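Local coordinates for elastinolytic metalloprotease (Pseudoalteromonas sp. CF6-2, PDB 6IK4), which probably acts as a zinc-dependent metalloendopeptidase of the M23 family, with elastin and the peptidoglycan of bacterial walls as likely targets, at residues 31-36 with 154-159; 18-23 with 142-147; 3-8 with 119-124; 13-18 with 47-52. All coordinates share one frame; numbering follows the deposited sequence.

Interactions 1 and 3 are buried and almost wholly apolar, whereas interactions 2 and 4 reach partly to the surface and bring in backbone polar atoms. Strands 32-36 and 119-125, used by interactions 1 and 3, are neighbours in the large antiparallel sheet; strand 14-17 of interaction 4 borders 32-36 on its other side. Interactions 1 and 2 tie this sheet, or the loop leaving it, to adjacent strands of the separate four-stranded sheet or the loops at their ends. Each of the first three contributes one zinc ligand: Asp34, His21 and His120 respectively. Water bridges the halves of interaction 2, while interaction 3 has a sulfur-aromatic contact and interaction 4 centres on one indole.

Interaction 1: residues 31-36 with 154-159; sequences SSLDFN and NNFYFE. With ZN (zinc ion), chain B.
The rings of Phe156 and Phe158 receive the two methyl groups of Leu33, one each. CD1 of Leu33 lies at the edge of the Phe158 ring, close to its plane and 3.9 Å from CZ, while CD2 reaches the outer end of the Phe156 ring, 3.6 Å from CZ. The leucine and Phe158 approach from opposite directions. Phe156 extends toward Leu33 because its CG lies anti to the backbone N (chi1 171°). Ile142 and Tyr140 of strand 140-143 also pack against Phe158, and Ser17 touches both Phe158 and Leu33. An alanine in place of Leu33 would probably open a gap between the strand and the two phenylalanine rings, which would lose these methyl contacts. Asp34, next along strand 32-36, turns its carboxylate to the opposite side, where OD1 binds zinc at 2.0 Å and OD2 stays 2.8 Å from the metal. His21 and His120 supply the other protein ligands. At the start of the strand, Ser31 and Ser32 form a classic beta bulge opposite His21. The strand thus separates two chemistries: hydrocarbon packing joins it to the smaller sheet, while the zinc is bound on its polar side.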
loop_
_atom_site.group_PDB
_atom_site.type_symbol
_atom_site.label_atom_id
_atom_site.label_comp_id
_atom_site.label_asym_id
_atom_site.label_seq_id
_atom_site.Cartn_x
_atom_site.Cartn_y
_atom_site.Cartn_z
ATOM N N SER A 31 -0.521 -10.426 -0.288
ATOM C CA SER A 31 0.078 -9.473 -1.215
ATOM C C SER A 31 -0.103 -8.019 -0.810
ATOM O O SER A 31 0.470 -7.138 -1.460
ATOM C CB SER A 31 -0.559 -9.646 -2.584
ATOM O OG SER A 31 -1.926 -9.290 -2.497
ATOM N N SER A 32 -0.919 -7.740 0.202
ATOM C CA SER A 32 -1.434 -6.399 0.419
ATOM C C SER A 32 -1.259 -5.961 1.870
ATOM O O SER A 32 -1.217 -6.784 2.788
ATOM C CB SER A 32 -2.923 -6.324 0.041
ATOM O OG SER A 32 -3.141 -6.745 -1.301
ATOM N N LEU A 33 -1.182 -4.642 2.056
ATOM C CA LEU A 33 -1.129 -3.996 3.362
ATOM C C LEU A 33 -2.073 -2.810 3.345
ATOM O O LEU A 33 -2.214 -2.143 2.317
ATOM C CB LEU A 33 0.297 -3.510 3.693
ATOM C CG LEU A 33 1.357 -4.600 3.847
ATOM C CD1 LEU A 33 2.754 -4.005 3.664
ATOM C CD2 LEU A 33 1.236 -5.275 5.220
ATOM N N ASP A 34 -2.726 -2.544 4.478
ATOM C CA ASP A 34 -3.541 -1.344 4.636
ATOM C C ASP A 34 -2.747 -0.314 5.438
ATOM O O ASP A 34 -2.351 -0.585 6.575
ATOM C CB ASP A 34 -4.867 -1.674 5.327
ATOM C CG ASP A 34 -5.728 -2.607 4.499
ATOM O OD1 ASP A 34 -5.539 -2.638 3.273
ATOM O OD2 ASP A 34 -6.596 -3.300 5.064
ATOM N N PHE A 35 -2.487 0.849 4.831
ATOM C CA PHE A 35 -1.723 1.931 5.450
ATOM C C PHE A 35 -2.636 3.105 5.787
ATOM O O PHE A 35 -3.498 3.472 4.983
ATOM C CB PHE A 35 -0.636 2.477 4.517
ATOM C CG PHE A 35 0.456 1.506 4.174
ATOM C CD1 PHE A 35 1.065 0.735 5.150
ATOM C CD2 PHE A 35 0.883 1.388 2.867
ATOM C CE1 PHE A 35 2.089 -0.129 4.830
ATOM C CE2 PHE A 35 1.897 0.514 2.526
ATOM C CZ PHE A 35 2.509 -0.244 3.505
ATOM N N ASN A 36 -2.407 3.739 6.941
ATOM C CA ASN A 36 -3.086 5.004 7.222
ATOM C C ASN A 36 -2.219 5.834 8.160
ATOM O O ASN A 36 -1.408 5.292 8.913
ATOM C CB ASN A 36 -4.486 4.774 7.808
ATOM C CG ASN A 36 -4.465 4.492 9.313
ATOM O OD1 ASN A 36 -4.581 5.409 10.127
ATOM N ND2 ASN A 36 -4.332 3.220 9.685
ATOM N N ASN A 154 4.619 -11.841 16.632
ATOM C CA ASN A 154 5.524 -12.964 16.420
ATOM C C ASN A 154 5.407 -13.537 15.018
ATOM O O ASN A 154 6.345 -14.195 14.554
ATOM C CB ASN A 154 5.265 -14.061 17.455
ATOM C CG ASN A 154 5.622 -13.624 18.850
ATOM O OD1 ASN A 154 4.784 -13.629 19.755
ATOM N ND2 ASN A 154 6.875 -13.221 19.034
ATOM N N ASN A 155 4.288 -13.290 14.336
ATOM C CA ASN A 155 4.037 -13.798 12.991
ATOM C C ASN A 155 4.204 -12.738 11.909
ATOM O O ASN A 155 4.749 -13.032 10.836
ATOM C CB ASN A 155 2.615 -14.361 12.887
ATOM C CG ASN A 155 2.291 -15.350 13.987
ATOM O OD1 ASN A 155 3.186 -15.865 14.643
ATOM N ND2 ASN A 155 1.007 -15.615 14.192
ATOM N N PHE A 156 3.694 -11.530 12.141
ATOM C CA PHE A 156 3.736 -10.462 11.149
ATOM C C PHE A 156 4.548 -9.301 11.693
ATOM O O PHE A 156 4.285 -8.835 12.810
ATOM C CB PHE A 156 2.340 -9.955 10.783
ATOM C CG PHE A 156 2.383 -8.715 9.932
ATOM C CD1 PHE A 156 2.648 -8.818 8.567
ATOM C CD2 PHE A 156 2.246 -7.452 10.499
ATOM C CE1 PHE A 156 2.733 -7.674 7.776
ATOM C CE2 PHE A 156 2.329 -6.302 9.713
ATOM C CZ PHE A 156 2.579 -6.419 8.353
ATOM N N TYR A 157 5.491 -8.799 10.889
ATOM C CA TYR A 157 6.240 -7.607 11.275
ATOM C C TYR A 157 7.051 -7.092 10.092
ATOM O O TYR A 157 7.201 -7.763 9.067
ATOM C CB TYR A 157 7.166 -7.883 12.461
ATOM C CG TYR A 157 8.075 -9.074 12.247
ATOM C CD1 TYR A 157 9.318 -8.927 11.646
ATOM C CD2 TYR A 157 7.687 -10.343 12.653
ATOM C CE1 TYR A 157 10.165 -10.024 11.438
ATOM C CE2 TYR A 157 8.523 -11.453 12.456
ATOM C CZ TYR A 157 9.759 -11.282 11.857
ATOM O OH TYR A 157 10.577 -12.366 11.662
ATOM N N PHE A 158 7.549 -5.866 10.253
ATOM C CA PHE A 158 8.566 -5.268 9.403
ATOM C C PHE A 158 9.882 -5.276 10.172
ATOM O O PHE A 158 9.913 -4.886 11.342
ATOM C CB PHE A 158 8.201 -3.828 9.044
ATOM C CG PHE A 158 6.870 -3.676 8.379
ATOM C CD1 PHE A 158 5.704 -3.597 9.128
ATOM C CD2 PHE A 158 6.781 -3.578 6.994
ATOM C CE1 PHE A 158 4.470 -3.441 8.510
ATOM C CE2 PHE A 158 5.546 -3.423 6.373
ATOM C CZ PHE A 158 4.393 -3.339 7.132
ATOM N N GLU A 159 10.970 -5.688 9.526
ATOM C CA GLU A 159 12.248 -5.812 10.224
ATOM C C GLU A 159 13.314 -4.975 9.522
ATOM O O GLU A 159 13.538 -5.128 8.319
ATOM C CB GLU A 159 12.674 -7.281 10.296
ATOM C CG GLU A 159 13.790 -7.541 11.280
ATOM C CD GLU A 159 14.508 -8.846 11.004
ATOM O OE1 GLU A 159 13.869 -9.917 11.093
ATOM O OE2 GLU A 159 15.714 -8.800 10.686
HETATM ZN ZN ZN B . -6.502 -4.164 2.350
#

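Interaction 2: residues 18-23 with 142-147; sequences GGAHSN and IDVGNS. With ZN (zinc ion), chain B.
Ala20 and Val144 make the apolar part of this contact. The alanine methyl points at the valine, with CB of Ala20 3.7 Å from CG1 of Val144; the CG1 branch does the touching, lying anti to its own carbonyl carbon (chi1 -55°). Beside this small hydrophobic patch the backbones approach without bonding directly, the carbonyl oxygens of Ala20 and Ser147 being 3.8 Å apart.

The polar link is made by water. One molecule accepts the N-H of Gly145 at 2.9 Å, measured from N to the water oxygen, and donates to O of Ala20 at 3.2 Å. It thereby joins the loop after strand 14-17 to the turn that follows strand 140-143, where two backbones stand too far apart for direct pairing.

A further hydrogen bond lies within 18-23. ND1 of His21 donates to O of Gly19 at 2.9 Å, in the plane of both the carbonyl and the imidazole, with an N-H...O angle of 162°. This bond fixes the rotation of the ring and leaves NE2 for the metal.

Coordination comes last: NE2 of His21 binds zinc at 2.1 Å, and Tyr149 stacks on the imidazole. With Asp34 and His120, His21 completes the His-Asp-His zinc site characteristic of M23 peptidases, Gly19 being the second-shell residue that orients it.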
loop_
_atom_site.group_PDB
_atom_site.type_symbol
_atom_site.label_atom_id
_atom_site.label_comp_id
_atom_site.label_asym_id
_atom_site.label_seq_id
_atom_site.Cartn_x
_atom_site.Cartn_y
_atom_site.Cartn_z
ATOM N N GLY A 18 -1.489 -2.350 8.927
ATOM C CA GLY A 18 -2.062 -3.588 9.413
ATOM C C GLY A 18 -1.277 -4.782 8.913
ATOM O O GLY A 18 -0.212 -4.653 8.304
ATOM N N GLY A 19 -1.818 -5.975 9.192
ATOM C CA GLY A 19 -1.170 -7.194 8.758
ATOM C C GLY A 19 -1.347 -7.469 7.275
ATOM O O GLY A 19 -2.260 -6.963 6.614
ATOM N N ALA A 20 -0.468 -8.328 6.757
ATOM C CA ALA A 20 -0.526 -8.691 5.347
ATOM C C ALA A 20 -1.771 -9.519 5.054
ATOM O O ALA A 20 -2.199 -10.344 5.868
ATOM C CB ALA A 20 0.737 -9.461 4.947
ATOM N N HIS A 21 -2.366 -9.275 3.885
ATOM C CA HIS A 21 -3.563 -9.985 3.462
ATOM C C HIS A 21 -3.580 -10.067 1.947
ATOM O O HIS A 21 -2.844 -9.359 1.255
ATOM C CB HIS A 21 -4.849 -9.313 3.988
ATOM C CG HIS A 21 -4.927 -7.837 3.717
ATOM N ND1 HIS A 21 -4.169 -6.914 4.409
ATOM C CD2 HIS A 21 -5.681 -7.123 2.844
ATOM C CE1 HIS A 21 -4.452 -5.698 3.975
ATOM N NE2 HIS A 21 -5.365 -5.797 3.023
ATOM N N SER A 22 -4.423 -10.959 1.430
ATOM C CA SER A 22 -4.617 -11.012 -0.007
ATOM C C SER A 22 -5.408 -9.793 -0.467
ATOM O O SER A 22 -5.980 -9.041 0.335
ATOM C CB SER A 22 -5.345 -12.295 -0.415
ATOM O OG SER A 22 -6.749 -12.113 -0.292
ATOM N N ASN A 23 -5.462 -9.618 -1.791
ATOM C CA ASN A 23 -6.153 -8.465 -2.350
ATOM C C ASN A 23 -7.606 -8.416 -1.905
ATOM O O ASN A 23 -8.146 -7.327 -1.688
ATOM C CB ASN A 23 -6.071 -8.476 -3.875
ATOM C CG ASN A 23 -6.655 -7.222 -4.489
ATOM O OD1 ASN A 23 -6.358 -6.110 -4.051
ATOM N ND2 ASN A 23 -7.507 -7.392 -5.496
ATOM N N ILE A 142 9.604 -7.567 4.970
ATOM C CA ILE A 142 8.230 -7.852 5.375
ATOM C C ILE A 142 8.123 -9.330 5.721
ATOM O O ILE A 142 8.482 -10.197 4.915
ATOM C CB ILE A 142 7.231 -7.484 4.264
ATOM C CG1 ILE A 142 7.361 -6.002 3.891
ATOM C CG2 ILE A 142 5.790 -7.834 4.701
ATOM C CD1 ILE A 142 6.635 -5.641 2.590
ATOM N N ASP A 143 7.637 -9.625 6.915
ATOM C CA ASP A 143 7.392 -11.003 7.323
ATOM C C ASP A 143 5.887 -11.167 7.466
ATOM O O ASP A 143 5.285 -10.558 8.350
ATOM C CB ASP A 143 8.106 -11.328 8.634
ATOM C CG ASP A 143 8.149 -12.815 8.905
ATOM O OD1 ASP A 143 7.070 -13.412 9.111
ATOM O OD2 ASP A 143 9.254 -13.390 8.885
ATOM N N VAL A 144 5.275 -11.992 6.619
ATOM C CA VAL A 144 3.816 -12.118 6.672
ATOM C C VAL A 144 3.408 -13.056 7.808
ATOM O O VAL A 144 4.186 -13.883 8.290
ATOM C CB VAL A 144 3.231 -12.582 5.327
ATOM C CG1 VAL A 144 3.665 -11.641 4.193
ATOM C CG2 VAL A 144 3.585 -14.060 5.033
ATOM N N GLY A 145 2.159 -12.914 8.245
ATOM C CA GLY A 145 1.617 -13.721 9.319
ATOM C C GLY A 145 1.032 -15.021 8.809
ATOM O O GLY A 145 1.295 -15.457 7.686
ATOM N N ASN A 146 0.208 -15.643 9.650
ATOM C CA ASN A 146 -0.300 -16.983 9.370
ATOM C C ASN A 146 -1.748 -16.998 8.906
ATOM O O ASN A 146 -2.310 -18.079 8.695
ATOM C CB ASN A 146 -0.132 -17.866 10.610
ATOM C CG ASN A 146 1.327 -18.077 10.974
ATOM O OD1 ASN A 146 2.214 -18.003 10.115
ATOM N ND2 ASN A 146 1.586 -18.336 12.249
ATOM N N SER A 147 -2.364 -15.835 8.740
ATOM C CA SER A 147 -3.717 -15.733 8.207
ATOM C C SER A 147 -3.882 -14.322 7.663
ATOM O O SER A 147 -3.074 -13.435 7.949
ATOM C CB SER A 147 -4.769 -16.031 9.278
ATOM O OG SER A 147 -4.661 -15.094 10.331
HETATM ZN ZN ZN B . -6.502 -4.164 2.350
HETATM O O HOH W 1 -0.137 -11.151 8.152
#

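Interaction 3: residues 3-8 with 119-124; sequences FTMNLP and VHFTLL. With ZN (zinc ion), chain B.
Phe3, Met5, Phe121 and Leu123 meet in a buried apolar contact between the N-terminal arm and strand 119-125. CD1 of Leu123 is shared by two partners of the arm: it lies 3.9 Å from CE2 of Phe3 and 4.0 Å from SD of Met5. The Phe3 and Leu123 side chains run antiparallel, side by side, and both have CG anti to the backbone N. Phe3 also belongs to an aromatic cluster in which Phe73 stacks on it.

The second kind of interaction is Met-aromatic. SD of Met5 approaches the edge of the Phe121 ring, 5.4 Å from its centroid and 80° off the ring normal, with CZ the nearest ring atom at 4.1 Å. The methionine chain runs extended to SD and then bends (chi3 -87°). Ile137 of the four-stranded sheet also touches both Met5 and Phe121.

Alternation along the strand gives its two faces different roles. Phe121 and Leu123 turn toward the arm, whereas His120 turns to the zinc side as the second histidine of the HxH motif of M23 peptidases. Metal coordination there is through ND1 of His120, which binds zinc at 2.0 Å. Its other nitrogen, NE2, is hydrogen-bonded to OD1 of Asn23, a second-shell contact that helps set the rotation of the imidazole.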
loop_
_atom_site.group_PDB
_atom_site.type_symbol
_atom_site.label_atom_id
_atom_site.label_comp_id
_atom_site.label_asym_id
_atom_site.label_seq_id
_atom_site.Cartn_x
_atom_site.Cartn_y
_atom_site.Cartn_z
ATOM N N PHE A 3 14.275 -3.379 -9.249
ATOM C CA PHE A 3 13.058 -2.976 -8.556
ATOM C C PHE A 3 13.313 -2.789 -7.066
ATOM O O PHE A 3 13.791 -3.700 -6.387
ATOM C CB PHE A 3 11.978 -4.027 -8.764
ATOM C CG PHE A 3 10.675 -3.678 -8.116
ATOM C CD1 PHE A 3 9.947 -2.585 -8.551
ATOM C CD2 PHE A 3 10.172 -4.453 -7.087
ATOM C CE1 PHE A 3 8.735 -2.258 -7.964
ATOM C CE2 PHE A 3 8.956 -4.131 -6.492
ATOM C CZ PHE A 3 8.244 -3.036 -6.932
ATOM N N THR A 4 12.971 -1.612 -6.559
ATOM C CA THR A 4 13.062 -1.287 -5.144
ATOM C C THR A 4 11.838 -0.460 -4.791
ATOM O O THR A 4 11.456 0.421 -5.563
ATOM C CB THR A 4 14.343 -0.492 -4.853
ATOM O OG1 THR A 4 15.476 -1.233 -5.332
ATOM C CG2 THR A 4 14.499 -0.262 -3.368
ATOM N N MET A 5 11.227 -0.741 -3.642
ATOM C CA MET A 5 10.033 -0.041 -3.180
ATOM C C MET A 5 10.359 0.792 -1.954
ATOM O O MET A 5 11.146 0.370 -1.108
ATOM C CB MET A 5 8.918 -1.003 -2.752
ATOM C CG MET A 5 8.503 -2.058 -3.708
ATOM S SD MET A 5 6.964 -2.721 -3.068
ATOM C CE MET A 5 7.503 -3.996 -1.939
ATOM N N ASN A 6 9.699 1.944 -1.832
ATOM C CA ASN A 6 9.721 2.733 -0.601
ATOM C C ASN A 6 8.327 2.786 -0.004
ATOM O O ASN A 6 7.332 2.694 -0.726
ATOM C CB ASN A 6 10.201 4.166 -0.838
ATOM C CG ASN A 6 11.509 4.230 -1.611
ATOM O OD1 ASN A 6 12.503 3.627 -1.219
ATOM N ND2 ASN A 6 11.507 4.967 -2.718
ATOM N N LEU A 7 8.257 2.954 1.315
ATOM C CA LEU A 7 6.968 3.221 1.941
ATOM C C LEU A 7 6.362 4.479 1.328
ATOM O O LEU A 7 7.086 5.446 1.060
ATOM C CB LEU A 7 7.122 3.395 3.453
ATOM C CG LEU A 7 7.600 2.129 4.163
ATOM C CD1 LEU A 7 8.132 2.485 5.561
ATOM C CD2 LEU A 7 6.470 1.109 4.262
ATOM N N PRO A 8 5.037 4.508 1.101
ATOM C CA PRO A 8 4.438 5.608 0.329
ATOM C C PRO A 8 4.218 6.896 1.114
ATOM O O PRO A 8 3.181 7.555 0.968
ATOM C CB PRO A 8 3.114 4.999 -0.147
ATOM C CG PRO A 8 2.751 4.016 0.944
ATOM C CD PRO A 8 4.077 3.422 1.368
ATOM N N VAL A 119 -5.277 3.417 2.570
ATOM C CA VAL A 119 -4.986 2.901 1.230
ATOM C C VAL A 119 -4.708 1.407 1.339
ATOM O O VAL A 119 -3.982 0.963 2.236
ATOM C CB VAL A 119 -3.809 3.646 0.572
ATOM C CG1 VAL A 119 -2.555 3.604 1.446
ATOM C CG2 VAL A 119 -3.513 3.045 -0.816
ATOM N N HIS A 120 -5.346 0.629 0.468
ATOM C CA HIS A 120 -5.088 -0.794 0.308
ATOM C C HIS A 120 -3.977 -0.912 -0.725
ATOM O O HIS A 120 -4.191 -0.615 -1.901
ATOM C CB HIS A 120 -6.375 -1.498 -0.136
ATOM C CG HIS A 120 -6.205 -2.927 -0.559
ATOM N ND1 HIS A 120 -6.187 -3.974 0.336
ATOM C CD2 HIS A 120 -6.118 -3.485 -1.790
ATOM C CE1 HIS A 120 -6.073 -5.115 -0.323
ATOM N NE2 HIS A 120 -6.028 -4.846 -1.616
ATOM N N PHE A 121 -2.793 -1.320 -0.278
ATOM C CA PHE A 121 -1.566 -1.326 -1.076
ATOM C C PHE A 121 -1.201 -2.762 -1.444
ATOM O O PHE A 121 -1.080 -3.605 -0.556
ATOM C CB PHE A 121 -0.457 -0.663 -0.253
ATOM C CG PHE A 121 0.919 -0.712 -0.865
ATOM C CD1 PHE A 121 1.329 0.257 -1.768
ATOM C CD2 PHE A 121 1.830 -1.678 -0.462
ATOM C CE1 PHE A 121 2.617 0.234 -2.303
ATOM C CE2 PHE A 121 3.114 -1.712 -0.996
ATOM C CZ PHE A 121 3.505 -0.752 -1.911
ATOM N N THR A 122 -0.984 -3.038 -2.740
ATOM C CA THR A 122 -0.805 -4.408 -3.226
ATOM C C THR A 122 0.423 -4.501 -4.122
ATOM O O THR A 122 0.632 -3.635 -4.975
ATOM C CB THR A 122 -2.038 -4.889 -4.028
ATOM O OG1 THR A 122 -3.222 -4.762 -3.228
ATOM C CG2 THR A 122 -1.871 -6.363 -4.544
ATOM N N LEU A 123 1.212 -5.566 -3.943
ATOM C CA LEU A 123 2.352 -5.872 -4.809
ATOM C C LEU A 123 1.947 -6.896 -5.865
ATOM O O LEU A 123 1.347 -7.932 -5.540
ATOM C CB LEU A 123 3.532 -6.416 -3.998
ATOM C CG LEU A 123 4.790 -6.777 -4.809
ATOM C CD1 LEU A 123 5.429 -5.518 -5.419
ATOM C CD2 LEU A 123 5.819 -7.544 -3.956
ATOM N N LEU A 124 2.316 -6.631 -7.118
ATOM C CA LEU A 124 1.998 -7.518 -8.216
ATOM C C LEU A 124 3.260 -7.789 -9.020
ATOM O O LEU A 124 4.217 -7.013 -8.989
ATOM C CB LEU A 124 0.925 -6.916 -9.139
ATOM C CG LEU A 124 -0.413 -6.539 -8.507
ATOM C CD1 LEU A 124 -0.424 -5.076 -8.171
ATOM C CD2 LEU A 124 -1.554 -6.879 -9.456
HETATM ZN ZN ZN B . -6.502 -4.164 2.350
#

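Interaction 4: residues 13-18 with 47-52; sequences YYWYSG and PWVQAA
Trp15 of strand 14-17 packs on residues 47-49, a mainly hydrophobic, partly buried contact between two strands that are not neighbours in the curled antiparallel sheet of this M23 peptidase. The backbones stay well apart, CA of Trp15 lying 10.3 Å from CA of Pro47, and the indole spans the distance. Its reach follows from CG standing anti to the carbonyl carbon (chi1 -70°), which sends the six-membered ring toward strand 48-50. There the CZ2 to CH2 side of the ring does the touching: CG of Pro47 comes within 3.5 Å of CZ2, and the proline and tryptophan side chains approach at a slant. Val49 adds its CG2 methyl at the ring edge, 4.2 Å from CH2. Within strand 14-17's own surroundings, Trp9 stacks on the indole and Phe35 of strand 32-36 packs against it. A serine in place of Trp15 would probably leave Pro47 and Val49 without their apolar partner and Trp9 without its stack, opening a gap between the strands. The contact also includes one backbone oxygen: O of Trp48 lies at the indole edge, near the ring plane, 3.7 Å from CZ2 of Trp15.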
loop_
_atom_site.group_PDB
_atom_site.type_symbol
_atom_site.label_atom_id
_atom_site.label_comp_id
_atom_site.label_asym_id
_atom_site.label_seq_id
_atom_site.Cartn_x
_atom_site.Cartn_y
_atom_site.Cartn_z
ATOM N N TYR A 13 9.004 10.371 8.369
ATOM C CA TYR A 13 7.636 10.359 8.866
ATOM C C TYR A 13 7.182 8.924 9.119
ATOM O O TYR A 13 7.773 7.974 8.610
ATOM C CB TYR A 13 6.693 11.049 7.877
ATOM C CG TYR A 13 6.925 12.539 7.798
ATOM C CD1 TYR A 13 8.065 13.060 7.193
ATOM C CD2 TYR A 13 6.007 13.427 8.346
ATOM C CE1 TYR A 13 8.279 14.421 7.134
ATOM C CE2 TYR A 13 6.210 14.786 8.296
ATOM C CZ TYR A 13 7.347 15.279 7.687
ATOM O OH TYR A 13 7.553 16.642 7.636
ATOM N N TYR A 14 6.129 8.769 9.931
ATOM C CA TYR A 14 5.562 7.441 10.161
ATOM C C TYR A 14 4.077 7.430 9.831
ATOM O O TYR A 14 3.371 8.417 10.061
ATOM C CB TYR A 14 5.766 6.972 11.599
ATOM C CG TYR A 14 4.944 7.741 12.617
ATOM C CD1 TYR A 14 3.635 7.360 12.925
ATOM C CD2 TYR A 14 5.471 8.853 13.268
ATOM C CE1 TYR A 14 2.876 8.068 13.856
ATOM C CE2 TYR A 14 4.720 9.563 14.199
ATOM C CZ TYR A 14 3.428 9.159 14.490
ATOM O OH TYR A 14 2.677 9.858 15.404
ATOM N N TRP A 15 3.627 6.326 9.236
ATOM C CA TRP A 15 2.229 5.936 9.170
ATOM C C TRP A 15 2.091 4.620 9.932
ATOM O O TRP A 15 3.037 4.166 10.594
ATOM C CB TRP A 15 1.750 5.777 7.726
ATOM C CG TRP A 15 1.609 7.030 6.898
ATOM C CD1 TRP A 15 2.152 8.261 7.138
ATOM C CD2 TRP A 15 0.877 7.142 5.671
ATOM N NE1 TRP A 15 1.802 9.139 6.122
ATOM C CE2 TRP A 15 1.016 8.473 5.216
ATOM C CE3 TRP A 15 0.118 6.243 4.916
ATOM C CZ2 TRP A 15 0.421 8.923 4.040
ATOM C CZ3 TRP A 15 -0.469 6.686 3.744
ATOM C CH2 TRP A 15 -0.320 8.021 3.320
ATOM N N TYR A 16 0.911 4.005 9.828
ATOM C CA TYR A 16 0.617 2.724 10.458
ATOM C C TYR A 16 0.240 1.702 9.399
ATOM O O TYR A 16 -0.402 2.035 8.401
ATOM C CB TYR A 16 -0.545 2.819 11.444
ATOM C CG TYR A 16 -0.359 3.853 12.520
ATOM C CD1 TYR A 16 0.313 3.541 13.700
ATOM C CD2 TYR A 16 -0.884 5.128 12.378
ATOM C CE1 TYR A 16 0.473 4.493 14.706
ATOM C CE2 TYR A 16 -0.736 6.083 13.382
ATOM C CZ TYR A 16 -0.058 5.759 14.532
ATOM O OH TYR A 16 0.087 6.706 15.524
ATOM N N SER A 17 0.606 0.444 9.646
ATOM C CA SER A 17 0.227 -0.656 8.777
ATOM C C SER A 17 -0.506 -1.722 9.572
ATOM O O SER A 17 -0.173 -1.988 10.732
ATOM C CB SER A 17 1.450 -1.296 8.097
ATOM O OG SER A 17 1.043 -2.369 7.244
ATOM N N GLY A 18 -1.489 -2.350 8.927
ATOM C CA GLY A 18 -2.062 -3.588 9.413
ATOM C C GLY A 18 -1.277 -4.782 8.913
ATOM O O GLY A 18 -0.212 -4.653 8.304
ATOM N N PRO A 47 -4.403 11.950 3.981
ATOM C CA PRO A 47 -3.173 12.421 3.336
ATOM C C PRO A 47 -3.087 12.011 1.873
ATOM O O PRO A 47 -3.843 11.175 1.379
ATOM C CB PRO A 47 -2.072 11.729 4.145
ATOM C CG PRO A 47 -2.714 10.418 4.530
ATOM C CD PRO A 47 -4.144 10.796 4.863
ATOM N N TRP A 48 -2.112 12.612 1.191
ATOM C CA TRP A 48 -1.729 12.172 -0.140
ATOM C C TRP A 48 -0.805 10.965 -0.037
ATOM O O TRP A 48 -0.040 10.823 0.929
ATOM C CB TRP A 48 -1.045 13.309 -0.911
ATOM C CG TRP A 48 -1.980 14.470 -1.156
ATOM C CD1 TRP A 48 -2.281 15.473 -0.281
ATOM C CD2 TRP A 48 -2.761 14.715 -2.333
ATOM N NE1 TRP A 48 -3.198 16.334 -0.843
ATOM C CE2 TRP A 48 -3.507 15.893 -2.103
ATOM C CE3 TRP A 48 -2.902 14.054 -3.558
ATOM C CZ2 TRP A 48 -4.378 16.428 -3.059
ATOM C CZ3 TRP A 48 -3.779 14.585 -4.509
ATOM C CH2 TRP A 48 -4.499 15.763 -4.252
ATOM N N VAL A 49 -0.892 10.092 -1.042
ATOM C CA VAL A 49 -0.145 8.835 -1.101
ATOM C C VAL A 49 0.920 8.978 -2.180
ATOM O O VAL A 49 0.612 9.400 -3.303
ATOM C CB VAL A 49 -1.082 7.650 -1.405
ATOM C CG1 VAL A 49 -0.312 6.332 -1.439
ATOM C CG2 VAL A 49 -2.210 7.561 -0.370
ATOM N N GLN A 50 2.167 8.631 -1.851
ATOM C CA GLN A 50 3.285 8.745 -2.784
ATOM C C GLN A 50 3.520 7.422 -3.506
ATOM O O GLN A 50 3.361 6.346 -2.926
ATOM C CB GLN A 50 4.574 9.144 -2.055
ATOM C CG GLN A 50 4.504 10.507 -1.369
ATOM C CD GLN A 50 5.703 10.777 -0.488
ATOM O OE1 GLN A 50 6.747 10.126 -0.611
ATOM N NE2 GLN A 50 5.561 11.743 0.414
ATOM N N ALA A 51 3.919 7.508 -4.778
ATOM C CA ALA A 51 4.328 6.312 -5.509
ATOM C C ALA A 51 5.514 5.647 -4.814
ATOM O O ALA A 51 6.533 6.298 -4.540
ATOM C CB ALA A 51 4.699 6.665 -6.956
ATOM N N ALA A 52 5.379 4.342 -4.537
ATOM C CA ALA A 52 6.428 3.565 -3.878
ATOM C C ALA A 52 7.659 3.372 -4.759
ATOM O O ALA A 52 8.715 2.988 -4.243
ATOM C CB ALA A 52 5.886 2.188 -3.465
#